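Local structure of uncharacterized protein (Bacteroides uniformis, 4IYK) at residues G12-I17 with V68-Y73; G37-V42 with D52-I57; P105-K110 with I201-D206; V134-I139 with P168-N173; L155-G160 with A188-Y193. The protein is of unknown function but probably binds carbohydrate, pairing a transthyretin-like N-terminal beta domain with an E-set-like C-terminal one. One frame throughout, in Å; residues are numbered along the deposited sequence.

Interaction 1 of 5, residues G12-I17 with V68-Y73; sequences GPDASI and VFAATY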
# COMPACT_ATOMS: atom_id res chain seq x y z
N GLY A 12 -19.60 13.23 -24.19
CA GLY A 12 -18.69 12.29 -23.54
C GLY A 12 -17.55 12.94 -22.77
O GLY A 12 -17.50 14.17 -22.66
N PRO A 13 -16.61 12.14 -22.19
CA PRO A 13 -15.49 12.74 -21.44
C PRO A 13 -14.53 13.54 -22.33
O PRO A 13 -14.20 13.12 -23.45
CB PRO A 13 -14.78 11.54 -20.81
CG PRO A 13 -15.71 10.39 -21.00
CD PRO A 13 -16.49 10.67 -22.23
N ASP A 14 -14.10 14.71 -21.84
CA ASP A 14 -13.21 15.64 -22.53
C ASP A 14 -11.86 15.82 -21.80
O ASP A 14 -11.08 16.70 -22.16
CB ASP A 14 -13.92 17.01 -22.69
CG ASP A 14 -14.42 17.67 -21.40
OD1 ASP A 14 -14.33 17.03 -20.32
OD2 ASP A 14 -14.95 18.80 -21.47
N ALA A 15 -11.58 14.97 -20.79
CA ALA A 15 -10.35 15.11 -20.04
C ALA A 15 -9.77 13.78 -19.55
O ALA A 15 -10.43 12.74 -19.55
CB ALA A 15 -10.56 16.05 -18.85
N SER A 16 -8.50 13.83 -19.15
CA SER A 16 -7.76 12.70 -18.59
C SER A 16 -6.93 13.22 -17.43
O SER A 16 -6.64 14.41 -17.40
CB SER A 16 -6.90 12.00 -19.65
OG SER A 16 -6.06 12.93 -20.32
N ILE A 17 -6.63 12.37 -16.45
CA ILE A 17 -5.84 12.79 -15.29
C ILE A 17 -4.98 11.61 -14.81
O ILE A 17 -5.39 10.45 -14.86
CB ILE A 17 -6.72 13.39 -14.15
CG1 ILE A 17 -5.85 14.03 -13.04
CG2 ILE A 17 -7.75 12.35 -13.57
CD1 ILE A 17 -6.52 15.24 -12.31
N VAL A 68 -12.51 11.35 -17.64
CA VAL A 68 -12.99 12.33 -16.66
C VAL A 68 -13.55 13.57 -17.37
O VAL A 68 -13.18 13.88 -18.51
CB VAL A 68 -11.97 12.71 -15.55
CG1 VAL A 68 -11.63 11.51 -14.67
CG2 VAL A 68 -10.69 13.32 -16.12
N PHE A 69 -14.48 14.26 -16.70
CA PHE A 69 -15.12 15.46 -17.24
C PHE A 69 -14.43 16.70 -16.73
O PHE A 69 -14.12 16.80 -15.53
CB PHE A 69 -16.62 15.49 -16.89
CG PHE A 69 -17.45 14.56 -17.74
CD1 PHE A 69 -17.53 13.20 -17.45
CD2 PHE A 69 -18.14 15.03 -18.85
CE1 PHE A 69 -18.29 12.33 -18.25
CE2 PHE A 69 -18.90 14.17 -19.65
CZ PHE A 69 -18.97 12.82 -19.34
N ALA A 70 -14.14 17.64 -17.66
CA ALA A 70 -13.55 18.93 -17.33
C ALA A 70 -14.55 19.67 -16.48
O ALA A 70 -15.67 19.92 -16.94
CB ALA A 70 -13.21 19.71 -18.59
N ALA A 71 -14.21 19.87 -15.18
CA ALA A 71 -15.05 20.49 -14.15
C ALA A 71 -14.22 20.83 -12.91
O ALA A 71 -13.02 20.58 -12.90
CB ALA A 71 -16.18 19.53 -13.77
N THR A 72 -14.87 21.39 -11.88
CA THR A 72 -14.26 21.69 -10.58
C THR A 72 -14.82 20.68 -9.57
O THR A 72 -16.03 20.42 -9.56
CB THR A 72 -14.51 23.15 -10.19
OG1 THR A 72 -13.96 23.98 -11.21
CG2 THR A 72 -13.88 23.52 -8.85
N TYR A 73 -13.94 20.09 -8.75
CA TYR A 73 -14.30 19.04 -7.81
C TYR A 73 -13.85 19.29 -6.37
O TYR A 73 -12.94 20.08 -6.12
CB TYR A 73 -13.63 17.70 -8.25
CG TYR A 73 -14.07 17.17 -9.59
CD1 TYR A 73 -13.46 17.60 -10.77
CD2 TYR A 73 -15.03 16.17 -9.69
CE1 TYR A 73 -13.85 17.10 -12.01
CE2 TYR A 73 -15.42 15.65 -10.92
CZ TYR A 73 -14.83 16.12 -12.09
OH TYR A 73 -15.22 15.63 -13.31

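Interaction 2 of 5, residues G37-V42 with D52-I57; sequences GNAIKV and DQTWYI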
# COMPACT_ATOMS: atom_id res chain seq x y z
N GLY A 37 -8.12 -0.77 -0.73
CA GLY A 37 -6.97 0.01 -0.31
C GLY A 37 -7.31 1.47 -0.44
O GLY A 37 -8.46 1.86 -0.19
N ASN A 38 -6.33 2.28 -0.84
CA ASN A 38 -6.49 3.71 -1.05
C ASN A 38 -7.40 3.99 -2.22
O ASN A 38 -7.49 3.19 -3.15
CB ASN A 38 -5.12 4.39 -1.28
CG ASN A 38 -4.22 4.43 -0.06
OD1 ASN A 38 -4.69 4.36 1.08
ND2 ASN A 38 -2.90 4.60 -0.29
N ALA A 39 -8.02 5.16 -2.22
CA ALA A 39 -8.90 5.57 -3.30
C ALA A 39 -9.07 7.09 -3.29
O ALA A 39 -8.97 7.71 -2.24
CB ALA A 39 -10.27 4.89 -3.16
N ILE A 40 -9.31 7.66 -4.47
CA ILE A 40 -9.59 9.07 -4.65
C ILE A 40 -11.10 9.23 -4.76
O ILE A 40 -11.68 8.79 -5.75
CB ILE A 40 -8.85 9.65 -5.90
CG1 ILE A 40 -7.33 9.37 -5.88
CG2 ILE A 40 -9.18 11.15 -6.07
CD1 ILE A 40 -6.64 9.69 -7.17
N LYS A 41 -11.76 9.84 -3.74
CA LYS A 41 -13.20 10.09 -3.80
C LYS A 41 -13.40 11.52 -4.27
O LYS A 41 -12.81 12.45 -3.71
CB LYS A 41 -13.91 9.82 -2.46
CG LYS A 41 -13.95 8.35 -2.08
CD LYS A 41 -14.71 8.08 -0.78
CE LYS A 41 -14.66 6.61 -0.44
NZ LYS A 41 -15.75 6.21 0.50
N VAL A 42 -14.17 11.71 -5.34
CA VAL A 42 -14.39 13.05 -5.89
C VAL A 42 -15.88 13.37 -5.93
O VAL A 42 -16.72 12.47 -6.02
CB VAL A 42 -13.71 13.28 -7.28
CG1 VAL A 42 -12.20 13.08 -7.22
CG2 VAL A 42 -14.33 12.40 -8.36
N ASP A 52 -21.41 10.70 -6.17
CA ASP A 52 -19.96 10.70 -5.93
C ASP A 52 -19.26 9.52 -6.61
O ASP A 52 -19.62 8.36 -6.39
CB ASP A 52 -19.65 10.67 -4.42
CG ASP A 52 -20.09 11.89 -3.64
OD1 ASP A 52 -20.28 12.96 -4.26
OD2 ASP A 52 -20.23 11.78 -2.40
N GLN A 53 -18.23 9.83 -7.43
CA GLN A 53 -17.47 8.81 -8.14
C GLN A 53 -16.10 8.58 -7.45
O GLN A 53 -15.73 9.30 -6.53
CB GLN A 53 -17.33 9.13 -9.65
CG GLN A 53 -16.79 10.51 -10.04
CD GLN A 53 -16.44 10.61 -11.52
OE1 GLN A 53 -15.27 10.77 -11.92
NE2 GLN A 53 -17.46 10.54 -12.38
N THR A 54 -15.40 7.50 -7.85
CA THR A 54 -14.11 7.13 -7.27
C THR A 54 -13.10 6.93 -8.38
O THR A 54 -13.43 6.33 -9.41
CB THR A 54 -14.23 5.84 -6.39
OG1 THR A 54 -15.21 6.02 -5.39
CG2 THR A 54 -12.91 5.46 -5.72
N TRP A 55 -11.87 7.43 -8.15
CA TRP A 55 -10.74 7.21 -9.03
C TRP A 55 -9.81 6.25 -8.32
O TRP A 55 -9.34 6.55 -7.22
CB TRP A 55 -10.01 8.51 -9.43
CG TRP A 55 -10.86 9.55 -10.10
CD1 TRP A 55 -12.08 9.37 -10.69
CD2 TRP A 55 -10.54 10.94 -10.25
NE1 TRP A 55 -12.55 10.57 -11.18
CE2 TRP A 55 -11.62 11.55 -10.93
CE3 TRP A 55 -9.45 11.74 -9.84
CZ2 TRP A 55 -11.62 12.92 -11.24
CZ3 TRP A 55 -9.47 13.09 -10.13
CH2 TRP A 55 -10.54 13.66 -10.85
N TYR A 56 -9.57 5.08 -8.94
CA TYR A 56 -8.76 3.99 -8.40
C TYR A 56 -7.26 4.17 -8.74
O TYR A 56 -6.88 4.87 -9.69
CB TYR A 56 -9.33 2.64 -8.84
CG TYR A 56 -10.72 2.45 -8.27
CD1 TYR A 56 -11.85 2.92 -8.94
CD2 TYR A 56 -10.91 1.86 -7.02
CE1 TYR A 56 -13.13 2.81 -8.39
CE2 TYR A 56 -12.19 1.74 -6.46
CZ TYR A 56 -13.29 2.21 -7.15
OH TYR A 56 -14.56 2.10 -6.62
N ILE A 57 -6.42 3.64 -7.86
CA ILE A 57 -4.97 3.87 -7.88
C ILE A 57 -4.27 2.53 -8.01
O ILE A 57 -4.55 1.63 -7.24
CB ILE A 57 -4.53 4.63 -6.57
CG1 ILE A 57 -5.44 5.84 -6.23
CG2 ILE A 57 -3.04 5.05 -6.60
CD1 ILE A 57 -5.41 6.30 -4.67
O HOH W 1 -7.61 2.38 -5.65

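Interaction 3 of 5, residues P105-K110 with I201-D206; sequences PYIRVK and IGALAD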
# COMPACT_ATOMS: atom_id res chain seq x y z
N PRO A 105 1.86 8.75 5.54
CA PRO A 105 1.47 7.35 5.76
C PRO A 105 1.44 7.05 7.25
O PRO A 105 2.13 7.73 8.01
CB PRO A 105 2.59 6.55 5.06
CG PRO A 105 3.77 7.44 5.07
CD PRO A 105 3.24 8.87 5.02
N TYR A 106 0.64 6.06 7.68
CA TYR A 106 0.64 5.73 9.11
C TYR A 106 1.98 5.13 9.50
O TYR A 106 2.52 5.43 10.56
CB TYR A 106 -0.52 4.77 9.44
CG TYR A 106 -1.89 5.34 9.12
CD1 TYR A 106 -2.27 6.59 9.60
CD2 TYR A 106 -2.80 4.62 8.36
CE1 TYR A 106 -3.51 7.13 9.29
CE2 TYR A 106 -4.06 5.15 8.05
CZ TYR A 106 -4.41 6.41 8.52
OH TYR A 106 -5.63 6.95 8.23
N ILE A 107 2.53 4.30 8.62
CA ILE A 107 3.80 3.61 8.80
C ILE A 107 4.64 3.68 7.53
O ILE A 107 4.11 3.48 6.43
CB ILE A 107 3.54 2.11 9.20
CG1 ILE A 107 2.84 2.00 10.58
CG2 ILE A 107 4.84 1.25 9.13
CD1 ILE A 107 2.41 0.62 10.95
N ARG A 108 5.97 3.87 7.69
CA ARG A 108 6.95 3.78 6.60
C ARG A 108 7.77 2.51 6.80
O ARG A 108 8.26 2.29 7.90
CB ARG A 108 7.87 5.01 6.59
CG ARG A 108 7.22 6.30 6.18
CD ARG A 108 8.20 7.48 6.22
NE ARG A 108 7.46 8.70 5.89
CZ ARG A 108 7.00 9.59 6.75
NH1 ARG A 108 7.31 9.50 8.04
NH2 ARG A 108 6.28 10.62 6.33
N VAL A 109 7.90 1.65 5.77
CA VAL A 109 8.75 0.46 5.91
C VAL A 109 10.17 0.90 5.55
O VAL A 109 10.38 1.42 4.45
CB VAL A 109 8.29 -0.76 5.09
CG1 VAL A 109 9.23 -1.93 5.30
CG2 VAL A 109 6.86 -1.15 5.47
N LYS A 110 11.12 0.70 6.46
CA LYS A 110 12.49 1.13 6.23
C LYS A 110 13.45 -0.02 5.98
O LYS A 110 13.34 -1.09 6.59
CB LYS A 110 13.01 1.99 7.40
CG LYS A 110 12.13 3.20 7.76
CD LYS A 110 11.88 4.17 6.59
CE LYS A 110 13.05 5.08 6.24
NZ LYS A 110 12.73 5.95 5.08
N ILE A 201 6.42 -6.83 1.73
CA ILE A 201 6.32 -6.58 3.17
C ILE A 201 5.17 -5.60 3.39
O ILE A 201 5.16 -4.55 2.74
CB ILE A 201 7.64 -5.98 3.74
CG1 ILE A 201 8.82 -6.94 3.60
CG2 ILE A 201 7.45 -5.50 5.23
CD1 ILE A 201 10.20 -6.24 3.58
N GLY A 202 4.26 -5.92 4.30
CA GLY A 202 3.16 -5.06 4.71
C GLY A 202 3.18 -4.81 6.22
O GLY A 202 3.59 -5.67 7.00
N ALA A 203 2.71 -3.63 6.64
CA ALA A 203 2.60 -3.28 8.05
C ALA A 203 1.30 -2.55 8.27
O ALA A 203 1.03 -1.56 7.59
CB ALA A 203 3.77 -2.42 8.51
N LEU A 204 0.47 -3.09 9.17
CA LEU A 204 -0.85 -2.57 9.50
C LEU A 204 -0.78 -1.79 10.83
O LEU A 204 -0.48 -2.34 11.89
CB LEU A 204 -1.91 -3.70 9.57
CG LEU A 204 -3.38 -3.24 9.81
CD1 LEU A 204 -3.91 -2.41 8.65
CD2 LEU A 204 -4.31 -4.46 10.09
N ALA A 205 -1.08 -0.49 10.75
CA ALA A 205 -1.09 0.38 11.93
C ALA A 205 -2.41 0.29 12.70
O ALA A 205 -3.40 -0.20 12.17
CB ALA A 205 -0.85 1.83 11.51
N ASP A 206 -2.41 0.84 13.91
CA ASP A 206 -3.54 1.03 14.80
C ASP A 206 -3.57 2.55 15.10
O ASP A 206 -2.59 3.09 15.63
CB ASP A 206 -3.38 0.14 16.04
CG ASP A 206 -4.40 0.35 17.14
OD1 ASP A 206 -5.58 0.63 16.81
OD2 ASP A 206 -4.03 0.21 18.32

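Interaction 4 of 5, residues V134-I139 with P168-N173; sequences VKLKEI and PSTAIN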
# COMPACT_ATOMS: atom_id res chain seq x y z
N VAL A 134 0.87 6.72 16.40
CA VAL A 134 0.71 5.48 15.65
C VAL A 134 1.36 4.29 16.34
O VAL A 134 2.53 4.35 16.70
CB VAL A 134 1.23 5.57 14.18
CG1 VAL A 134 0.96 4.28 13.42
CG2 VAL A 134 0.63 6.76 13.45
N LYS A 135 0.59 3.19 16.45
CA LYS A 135 1.04 1.90 16.98
C LYS A 135 0.96 0.81 15.89
O LYS A 135 0.34 1.00 14.84
CB LYS A 135 0.22 1.50 18.22
CG LYS A 135 0.39 2.48 19.39
CD LYS A 135 -0.18 1.91 20.70
CE LYS A 135 0.90 1.26 21.53
NZ LYS A 135 0.42 0.95 22.91
N LEU A 136 1.64 -0.32 16.13
CA LEU A 136 1.71 -1.44 15.20
C LEU A 136 0.75 -2.56 15.59
O LEU A 136 0.81 -3.05 16.71
CB LEU A 136 3.15 -1.97 15.15
CG LEU A 136 3.44 -3.15 14.20
CD1 LEU A 136 3.31 -2.73 12.73
CD2 LEU A 136 4.82 -3.69 14.45
N LYS A 137 -0.11 -2.97 14.65
CA LYS A 137 -1.10 -4.03 14.86
C LYS A 137 -0.64 -5.35 14.20
O LYS A 137 -0.71 -6.40 14.83
CB LYS A 137 -2.46 -3.59 14.29
CG LYS A 137 -3.65 -4.42 14.76
CD LYS A 137 -4.94 -3.93 14.10
CE LYS A 137 -6.13 -4.82 14.39
NZ LYS A 137 -7.31 -4.46 13.55
N GLU A 138 -0.17 -5.30 12.94
CA GLU A 138 0.28 -6.49 12.20
C GLU A 138 1.47 -6.24 11.27
O GLU A 138 1.62 -5.14 10.74
CB GLU A 138 -0.87 -7.05 11.33
CG GLU A 138 -2.11 -7.56 12.05
CD GLU A 138 -3.25 -8.02 11.16
OE1 GLU A 138 -3.00 -8.38 9.99
OE2 GLU A 138 -4.41 -8.01 11.64
N ILE A 139 2.25 -7.31 11.01
CA ILE A 139 3.32 -7.34 10.00
C ILE A 139 3.13 -8.63 9.19
O ILE A 139 2.72 -9.67 9.75
CB ILE A 139 4.78 -7.13 10.49
CG1 ILE A 139 5.20 -8.17 11.56
CG2 ILE A 139 5.01 -5.68 10.96
CD1 ILE A 139 6.72 -8.35 11.78
N PRO A 168 -2.05 -6.58 22.81
CA PRO A 168 -2.39 -5.24 22.28
C PRO A 168 -1.37 -4.73 21.27
O PRO A 168 -0.22 -5.20 21.28
CB PRO A 168 -2.39 -4.35 23.54
CG PRO A 168 -2.47 -5.31 24.71
CD PRO A 168 -1.71 -6.51 24.24
N SER A 169 -1.78 -3.80 20.40
CA SER A 169 -0.92 -3.16 19.39
C SER A 169 0.31 -2.55 20.09
O SER A 169 0.18 -2.01 21.19
CB SER A 169 -1.69 -2.10 18.61
OG SER A 169 -2.23 -1.11 19.46
N THR A 170 1.50 -2.73 19.50
CA THR A 170 2.79 -2.38 20.09
C THR A 170 3.34 -1.01 19.61
O THR A 170 2.89 -0.47 18.60
CB THR A 170 3.78 -3.54 19.80
OG1 THR A 170 4.87 -3.49 20.71
CG2 THR A 170 4.29 -3.56 18.36
N ALA A 171 4.32 -0.47 20.36
CA ALA A 171 4.98 0.80 20.03
C ALA A 171 5.90 0.63 18.83
O ALA A 171 6.51 -0.43 18.68
CB ALA A 171 5.78 1.30 21.22
N ILE A 172 6.03 1.68 18.00
CA ILE A 172 6.93 1.64 16.84
C ILE A 172 8.22 2.36 17.27
O ILE A 172 8.18 3.50 17.73
CB ILE A 172 6.33 2.22 15.52
CG1 ILE A 172 5.11 1.39 15.06
CG2 ILE A 172 7.38 2.28 14.38
CD1 ILE A 172 4.09 2.17 14.17
N ASN A 173 9.34 1.64 17.13
CA ASN A 173 10.69 2.09 17.42
C ASN A 173 11.55 1.77 16.19
O ASN A 173 11.75 0.60 15.87
CB ASN A 173 11.20 1.40 18.70
CG ASN A 173 12.58 1.79 19.16
OD1 ASN A 173 13.45 2.21 18.39
ND2 ASN A 173 12.82 1.60 20.46
O HOH W 2 4.65 4.11 18.29

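Interaction 5 of 5, residues L155-G160 with A188-Y193; sequences LTLNGG and ADVLKY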
# COMPACT_ATOMS: atom_id res chain seq x y z
N LEU A 155 -1.58 -15.39 -1.42
CA LEU A 155 -1.65 -16.83 -1.29
C LEU A 155 -1.79 -17.17 0.19
O LEU A 155 -1.36 -16.41 1.04
CB LEU A 155 -0.38 -17.48 -1.88
CG LEU A 155 -0.18 -17.28 -3.38
CD1 LEU A 155 1.26 -17.61 -3.78
CD2 LEU A 155 -1.21 -18.10 -4.19
N THR A 156 -2.44 -18.29 0.48
CA THR A 156 -2.63 -18.80 1.85
C THR A 156 -1.42 -19.69 2.10
O THR A 156 -1.20 -20.65 1.34
CB THR A 156 -3.96 -19.54 1.91
OG1 THR A 156 -4.98 -18.64 1.49
CG2 THR A 156 -4.26 -20.12 3.30
N LEU A 157 -0.65 -19.39 3.15
CA LEU A 157 0.60 -20.09 3.45
C LEU A 157 0.58 -20.87 4.76
O LEU A 157 -0.11 -20.48 5.71
CB LEU A 157 1.76 -19.07 3.47
CG LEU A 157 1.99 -18.22 2.19
CD1 LEU A 157 3.04 -17.15 2.44
CD2 LEU A 157 2.37 -19.11 0.97
N ASN A 158 1.45 -21.90 4.84
CA ASN A 158 1.63 -22.72 6.04
C ASN A 158 2.84 -22.29 6.84
O ASN A 158 3.83 -21.86 6.24
CB ASN A 158 1.81 -24.18 5.64
CG ASN A 158 0.75 -24.76 4.77
OD1 ASN A 158 -0.44 -24.67 5.05
ND2 ASN A 158 1.19 -25.49 3.75
N GLY A 159 2.79 -22.47 8.16
CA GLY A 159 3.93 -22.20 9.03
C GLY A 159 3.81 -21.08 10.04
O GLY A 159 4.49 -21.12 11.06
N GLY A 160 3.03 -20.05 9.70
CA GLY A 160 2.78 -18.89 10.56
C GLY A 160 3.86 -17.83 10.69
O GLY A 160 3.60 -16.77 11.27
N ALA A 188 5.16 -25.63 -1.10
CA ALA A 188 5.42 -26.02 -2.51
C ALA A 188 4.15 -26.08 -3.37
O ALA A 188 4.24 -26.00 -4.58
CB ALA A 188 6.11 -27.37 -2.54
N ASP A 189 2.97 -26.23 -2.75
CA ASP A 189 1.68 -26.33 -3.43
C ASP A 189 1.29 -25.00 -4.12
O ASP A 189 0.73 -25.02 -5.23
CB ASP A 189 0.58 -26.78 -2.43
CG ASP A 189 0.28 -25.85 -1.26
OD1 ASP A 189 1.21 -25.12 -0.81
OD2 ASP A 189 -0.88 -25.84 -0.78
N VAL A 190 1.63 -23.85 -3.51
CA VAL A 190 1.27 -22.54 -4.06
C VAL A 190 2.51 -21.70 -4.46
O VAL A 190 2.36 -20.71 -5.16
CB VAL A 190 0.32 -21.74 -3.13
CG1 VAL A 190 -1.00 -22.49 -2.96
CG2 VAL A 190 0.97 -21.41 -1.78
N LEU A 191 3.73 -22.09 -4.02
CA LEU A 191 4.98 -21.41 -4.41
C LEU A 191 5.78 -22.44 -5.17
O LEU A 191 6.55 -23.19 -4.58
CB LEU A 191 5.73 -20.85 -3.18
CG LEU A 191 5.02 -19.68 -2.45
CD1 LEU A 191 5.72 -19.37 -1.14
CD2 LEU A 191 4.96 -18.44 -3.30
N LYS A 192 5.50 -22.55 -6.46
CA LYS A 192 6.01 -23.64 -7.28
C LYS A 192 7.43 -23.44 -7.75
O LYS A 192 7.81 -22.38 -8.23
CB LYS A 192 5.08 -23.90 -8.48
CG LYS A 192 3.62 -24.15 -8.07
CD LYS A 192 2.79 -24.60 -9.26
CE LYS A 192 1.44 -23.94 -9.32
NZ LYS A 192 0.81 -24.11 -10.66
N TYR A 193 8.21 -24.50 -7.64
CA TYR A 193 9.59 -24.52 -8.09
C TYR A 193 9.71 -24.05 -9.56
O TYR A 193 8.88 -24.43 -10.39
CB TYR A 193 10.13 -25.97 -7.96
CG TYR A 193 11.52 -26.10 -8.53
CD1 TYR A 193 12.63 -25.61 -7.84
CD2 TYR A 193 11.73 -26.63 -9.80
CE1 TYR A 193 13.90 -25.64 -8.40
CE2 TYR A 193 12.99 -26.65 -10.38
CZ TYR A 193 14.08 -26.17 -9.67
OH TYR A 193 15.33 -26.20 -10.21
O HOH W 3 -2.14 -23.56 0.34
O HOH W 4 -0.97 -26.46 1.93

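Interaction 1 of 5, residues G12-I17 with V68-Y73
P13 lies under the ring of F69, its CA 4.1 Å from the ring centroid and 11° off the ring normal, so that a C-H of the backbone carbon meets the aromatic face in a CH-pi contact. F69 CE2 also comes within 3.3 Å of G12 O. D14 has CG between its backbone N and carbonyl carbon (chi1 56°), a torsion that swings the carboxylate over to A70; there OD1 takes the A70 N-H on its syn side at 2.7 Å, in a nearly straight bond of 168°. A70 CB rests against the same carboxylate. Further in, A15 and V68 form an antiparallel hydrogen-bonded pair, with V68 N to A15 O at 3.1 Å and a weak return bond from A15 N to V68 O. Their side chains share one face of the sheet, A15 CB standing 3.9 Å from V68 CG2. That valine methyl also meets I17 CG2 at 4.0 Å, the two branched chains crossing at about a right angle. Within 68-73, Y73 OH donates to F69 O at 2.7 Å and ties the loop to the strand that follows. The contact thus joins the start of strand 15-23 to strand 67-77: W55 of strand 53-55 packs on I17 and V68, while V92 of strand 85-92 touches A15 and Y73.

Interaction 2 of 5, residues G37-V42 with D52-I57
I40 and W55 form an antiparallel hydrogen-bonded pair, exchanging bonds of 3.0 Å from I40 N to W55 O and 2.8 Å from W55 N to I40 O. Strands 40-42 and 53-55 run at 148° to each other. V42 N adds a straight bond to Q53 O, the reverse one being long and weak. Beyond I40, a water accepts from I57 N and lies 2.6 Å from N38 O, bridging the two backbones. This is the beta hairpin of strands 40-44 and 53-55, at the edge of a four-stranded antiparallel sheet in the transthyretin-like domain. On the face shared by I40, V42 and W55, V42 has CG1 anti to its carbonyl carbon (chi1 -59°), which sets that methyl over the six-membered ring of W55, 3.8 Å from its centroid and 1° off the normal, a CH-pi contact. V42 CG2 touches the indole near NE1 and also Q53 CG, at 3.5 Å. NE1, at the indole edge, donates to a lone pair of Q53 OE1 at 2.8 Å, which would restrict the turning of the ring. I40 CG2 approaches W55 CE3 obliquely, and I40 CG1 meets I57 CD1 at 3.8 Å. A39 CB touches T54 CG2, and on the face of T54 the K41 chain leads away to a salt bridge with E78.

Interaction 3 of 5, residues P105-K110 with I201-D206
I107 and A205 make the tight end of this contact: I107 CD1 sits 3.5 Å from A205 CB, and Y106 CB is 3.6 Å from A205 CB. The alanine methyl is thus met by two neighbouring side chains of segment 105-110. I107 has CG1 anti to its carbonyl carbon (chi1 -66°), which sends CD1 along to A205 while CG2 turns to A203, 3.9 Å from A203 CB. Replacing I107 by an alanine would probably leave A203 CB without its mate in segment 105-110 and A205 CB with Y106 alone there, opening a gap between the strands. Toward the other end the packing thins. V109 and I201 meet through single methyls, V109 CG1 to I201 CG2 at 4.0 Å, and F125 and A218 touch both of these residues. Side chains pointing away from the partner segment take no part: R108 forms salt bridges with D23 and E128. No hydrogen bond crosses between the segments, and the axes of strands 107-110 and 201-206 come no nearer than 8.0 Å, at 151°, too far for backbone pairing. Strand 107-117 belongs to one sheet and strand 196-206 to another, so the alanines and branched chains meet as inward layers of a beta sandwich, consistent with the E-set assignment of this domain.

Interaction 4 of 5, residues V134-I139 with P168-N173
L136 and T170 pair antiparallel across strands 135-139 and 169-171, whose directions differ by 136°, through L136 N to T170 O at 2.8 Å and T170 N to L136 O at 2.9 Å. The two side chains lie side by side and point the same way, with T170 CG2 3.8 Å from L136 CB. Next to T170, S169 sets CB against L136 O, while its hydroxyl is hydrogen-bonded to D206. K135 lies across the backbone of S169 and T170: its chain bends at chi3 (95°), which brings K135 CE to 3.4 Å from S169 O, and its CB rests on T170 O. At the other end I172 turns toward segment 134-139. Its CG1 packs on L136 CB at 3.9 Å, and I172 CD1 runs on to V134 CG1 at 3.8 Å, the two chains crossing at a slant. Here the backbones are joined through a water that donates to V134 O and accepts from I172 N. With an alanine at I172, V134 and L136 would probably lose their shared apolar partner, and a gap is likely to open beside L127, which also touches I172. On its other edge, strand 135-144 pairs with strand 196-206, where K137 and E138 both face L204 in a classic beta bulge. Segment 168-173 follows a corner in the chain at the cis-proline P168 and adds a short edge strand to this sheet of the E-set-like domain.

Interaction 5 of 5, residues L155-G160 with A188-Y193
L155 and L157 of one surface loop meet V190 and L191 of another, at the border of the E-set-like beta domain, where neither segment has regular secondary structure. The first shell is mainly apolar side chains. L155 CD1 lies 3.8 Å from L191 CD2, the two chains slanting across each other, and the same L155 methyl rests on V190 O. L155 and V190 slide past each other in opposite directions, L155 CD2 passing V190 CB at 4.1 Å. CG anti to the carbonyl carbon (chi1 -57°) carries L157 CD2 to the other loop, where it meets V190 CG2 at 3.8 Å and L191 CD1 at 4.0 Å. L157 and L191 stand at about a right angle to each other, and V190 CG2 also touches T156 O, so the valine faces the backbone as well as both leucines of segment 155-160. Behind this layer, I182 of strand 178-183 is touched by both L157 and L191, and L191 also reaches L184 and the C-terminal L225. No direct hydrogen bond links the segments, but N158 is held by N187 and Q186, just before segment 188-193, and L155 pairs through its backbone with A143. Two waters bridge the segments at D189. One lies between T156 O and the aspartate; the other donates to D189 OD2 at 2.8 Å and accepts from N158 ND2 at 3.0 Å.

In the fold
From the N terminus, interaction 1 closes a loop between strand 15-23 and strand 67-77, and interaction 2, the hairpin of 37-42 with 52-57, is nested inside it. The two touch, Y73 packing against V42, and both reach the sheet holding strands 40-44 and 67-77 of the N-terminal domain. Interaction 3 opens only after interaction 1 has closed; its longer loop spans much of the C-terminal domain and joins strands of two different sheets. Interactions 4 and 5 both nest within that loop and cross each other along the chain. Interaction 4 touches interaction 3, V134 packing on A205, whereas interaction 5 ties surface loops about 24 Å from interaction 3, centre to centre.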